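Greglin (Schistocerca gregaria, PDB 4GI3) inhibits serine proteases, most tightly subtilisin and human neutrophil elastase, and also chymotrypsin, pancreatic elastase and cathepsin G, but not pancreatic trypsin. Local coordinates at residues A30-E35 with V45-V50. Numbering follows the deposited sequence.
Sequences APVCVE and VNECEV
Val32 lays its CG2 methyl against the first turn of the helix, 3.6 Å from CG2 of Val50 and 3.8 Å from atom C of Asn46. With chi1 at -66°, CG1 stands anti to its own carbonyl carbon and turns instead to the CG methylene of Glu47, where the two side chains cross at about a right angle. Two residues on, Val34 points the same way from the strand, and its CG1 meets CG1 of Val50 at 3.7 Å as the side chains pass in opposite directions. CG1 of Val50 thus faces Val34, while its CG2 meets Val32 and also approaches CG1 of Val34; Phe44, Tyr61 and Phe63 of the flanking strands extend this apolar layer. At the other end the contact turns polar. Ala30 N donates to Val45 O (2.9 Å), and Ala30 O receives a CA-H...O contact from Asn46. One water donates to Ala30 O and accepts from Glu47 N, joining the loop to the helix start. Asn46 is the N-cap: chi1 of 58° sets its amide between backbone N and carbonyl carbon, and OD1 takes the N-H of Glu49 at 3.0 Å, while ND2 reaches back to Ile28 O. Here the central strand of the small antiparallel sheet packs on the helix, consistent with a Kazal-like inhibitor domain, with disulfides from Cys33 to Cys69 and from Cys48 to Cys25 tying both elements to other parts of the chain. The chemistry implies a division of labour: valine methyls join sheet to helix, the Asn46 cap marks the helix start, and the Ala30 bond and the water tie the loop to it.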
ATOM      1  N   ALA B  30      -1.981  -2.656 -13.012  1.00 17.52           N
ATOM      2  CA  ALA B  30      -2.615  -3.625 -13.936  1.00 17.55           C
ATOM      3  C   ALA B  30      -2.982  -2.800 -15.177  1.00 20.79           C
ATOM      4  O   ALA B  30      -4.129  -2.369 -15.319  1.00 19.81           O
ATOM      5  CB  ALA B  30      -3.840  -4.243 -13.278  1.00 17.72           C
ATOM      6  N   PRO B  31      -1.968  -2.393 -15.988  1.00 18.68           N
ATOM      7  CA  PRO B  31      -2.254  -1.441 -17.072  1.00 18.41           C
ATOM      8  C   PRO B  31      -3.226  -1.918 -18.128  1.00 20.79           C
ATOM      9  O   PRO B  31      -3.293  -3.113 -18.432  1.00 19.87           O
ATOM     10  CB  PRO B  31      -0.877  -1.063 -17.611  1.00 21.03           C
ATOM     11  CG  PRO B  31      -0.011  -2.165 -17.236  1.00 25.96           C
ATOM     12  CD  PRO B  31      -0.539  -2.756 -15.965  1.00 21.72           C
ATOM     13  N   VAL B  32      -3.996  -0.959 -18.634  1.00 20.10           N
ATOM     14  CA  VAL B  32      -5.048  -1.156 -19.628  1.00 19.41           C
ATOM     15  C   VAL B  32      -4.966  -0.072 -20.703  1.00 25.00           C
ATOM     16  O   VAL B  32      -4.777   1.115 -20.407  1.00 23.86           O
ATOM     17  CB  VAL B  32      -6.438  -1.193 -18.946  1.00 22.25           C
ATOM     18  CG1 VAL B  32      -6.571  -2.417 -18.041  1.00 21.97           C
ATOM     19  CG2 VAL B  32      -6.715   0.082 -18.156  1.00 22.20           C
ATOM     20  N   CYS B  33      -5.157  -0.488 -21.946  1.00 24.63           N
ATOM     21  CA  CYS B  33      -5.096   0.410 -23.090  1.00 26.10           C
ATOM     22  C   CYS B  33      -6.493   0.850 -23.515  1.00 26.35           C
ATOM     23  O   CYS B  33      -7.388   0.006 -23.633  1.00 24.88           O
ATOM     24  CB  CYS B  33      -4.348  -0.275 -24.226  1.00 28.85           C
ATOM     25  SG  CYS B  33      -4.081   0.776 -25.671  1.00 34.39           S
ATOM     26  N   VAL B  34      -6.695   2.171 -23.690  1.00 23.38           N
ATOM     27  CA  VAL B  34      -7.974   2.754 -24.111  1.00 23.60           C
ATOM     28  C   VAL B  34      -7.783   3.645 -25.337  1.00 31.65           C
ATOM     29  O   VAL B  34      -6.688   4.186 -25.556  1.00 30.99           O
ATOM     30  CB  VAL B  34      -8.781   3.504 -23.005  1.00 27.48           C
ATOM     31  CG1 VAL B  34      -9.099   2.605 -21.810  1.00 27.27           C
ATOM     32  CG2 VAL B  34      -8.096   4.797 -22.562  1.00 27.57           C
ATOM     33  N   GLU B  35      -8.866   3.816 -26.110  1.00 29.50           N
ATOM     34  CA  GLU B  35      -8.916   4.708 -27.261  1.00 28.76           C
ATOM     35  C   GLU B  35      -9.908   5.785 -26.918  1.00 31.94           C
ATOM     36  O   GLU B  35     -11.038   5.483 -26.553  1.00 31.11           O
ATOM     37  CB  GLU B  35      -9.322   3.976 -28.546  1.00 29.82           C
ATOM     38  CG  GLU B  35      -9.187   4.857 -29.785  1.00 35.96           C
ATOM     39  CD  GLU B  35      -9.522   4.222 -31.123  1.00 54.37           C
ATOM     40  OE1 GLU B  35      -9.697   2.983 -31.186  1.00 31.29           O
ATOM     41  OE2 GLU B  35      -9.593   4.976 -32.120  1.00 53.94           O
ATOM     42  N   VAL B  45      -2.717   3.232 -15.595  1.00 19.49           N
ATOM     43  CA  VAL B  45      -2.145   2.293 -14.622  1.00 19.15           C
ATOM     44  C   VAL B  45      -3.078   1.124 -14.229  1.00 19.62           C
ATOM     45  O   VAL B  45      -2.591   0.049 -13.911  1.00 19.04           O
ATOM     46  CB  VAL B  45      -1.514   3.001 -13.403  1.00 22.94           C
ATOM     47  CG1 VAL B  45      -0.290   3.812 -13.835  1.00 22.70           C
ATOM     48  CG2 VAL B  45      -2.524   3.899 -12.719  1.00 22.55           C
ATOM     49  N   ASN B  46      -4.397   1.346 -14.294  1.00 17.82           N
ATOM     50  CA  ASN B  46      -5.444   0.356 -14.024  1.00 17.48           C
ATOM     51  C   ASN B  46      -6.810   0.863 -14.472  1.00 20.75           C
ATOM     52  O   ASN B  46      -6.964   2.062 -14.752  1.00 18.12           O
ATOM     53  CB  ASN B  46      -5.471  -0.062 -12.530  1.00 18.47           C
ATOM     54  CG  ASN B  46      -5.684   1.058 -11.561  1.00 23.85           C
ATOM     55  OD1 ASN B  46      -6.598   1.880 -11.697  1.00 15.07           O
ATOM     56  ND2 ASN B  46      -4.859   1.088 -10.520  1.00 24.54           N
ATOM     57  N   GLU B  47      -7.830  -0.042 -14.471  1.00 18.02           N
ATOM     58  CA  GLU B  47      -9.204   0.293 -14.838  1.00 18.02           C
ATOM     59  C   GLU B  47      -9.788   1.362 -13.942  1.00 20.14           C
ATOM     60  O   GLU B  47     -10.516   2.197 -14.447  1.00 19.93           O
ATOM     61  CB  GLU B  47     -10.105  -0.935 -14.779  1.00 20.01           C
ATOM     62  CG  GLU B  47     -10.092  -1.838 -15.990  1.00 33.92           C
ATOM     63  CD  GLU B  47     -11.144  -2.930 -15.882  1.00 50.14           C
ATOM     64  OE1 GLU B  47     -12.322  -2.598 -15.609  1.00 48.73           O
ATOM     65  OE2 GLU B  47     -10.783  -4.121 -16.022  1.00 35.95           O
ATOM     66  N   CYS B  48      -9.483   1.361 -12.611  1.00 17.80           N
ATOM     67  CA  CYS B  48     -10.009   2.394 -11.716  1.00 18.05           C
ATOM     68  C   CYS B  48      -9.668   3.802 -12.201  1.00 19.41           C
ATOM     69  O   CYS B  48     -10.528   4.674 -12.170  1.00 18.50           O
ATOM     70  CB  CYS B  48      -9.560   2.184 -10.270  1.00 20.24           C
ATOM     71  SG  CYS B  48     -10.330   3.329  -9.089  1.00 25.77           S
ATOM     72  N   GLU B  49      -8.418   4.020 -12.630  1.00 17.51           N
ATOM     73  CA  GLU B  49      -7.960   5.331 -13.116  1.00 19.29           C
ATOM     74  C   GLU B  49      -8.680   5.766 -14.402  1.00 23.16           C
ATOM     75  O   GLU B  49      -9.022   6.945 -14.529  1.00 20.94           O
ATOM     76  CB  GLU B  49      -6.441   5.383 -13.277  1.00 21.07           C
ATOM     77  CG  GLU B  49      -5.671   5.392 -11.949  1.00 35.42           C
ATOM     78  CD  GLU B  49      -5.876   6.529 -10.956  1.00 51.22           C
ATOM     79  OE1 GLU B  49      -5.610   6.302  -9.754  1.00 47.73           O
ATOM     80  OE2 GLU B  49      -6.280   7.642 -11.365  1.00 40.60           O
ATOM     81  N   VAL B  50      -8.962   4.807 -15.310  1.00 21.37           N
ATOM     82  CA  VAL B  50      -9.702   5.092 -16.555  1.00 22.92           C
ATOM     83  C   VAL B  50     -11.099   5.600 -16.191  1.00 26.50           C
ATOM     84  O   VAL B  50     -11.539   6.623 -16.722  1.00 25.66           O
ATOM     85  CB  VAL B  50      -9.835   3.883 -17.517  1.00 27.88           C
ATOM     86  CG1 VAL B  50     -10.395   4.343 -18.858  1.00 28.56           C
ATOM     87  CG2 VAL B  50      -8.526   3.154 -17.724  1.00 28.10           C
TER
HETATM   88  O   HOH W   1      -6.652  -2.796 -14.410  1.00 18.36           O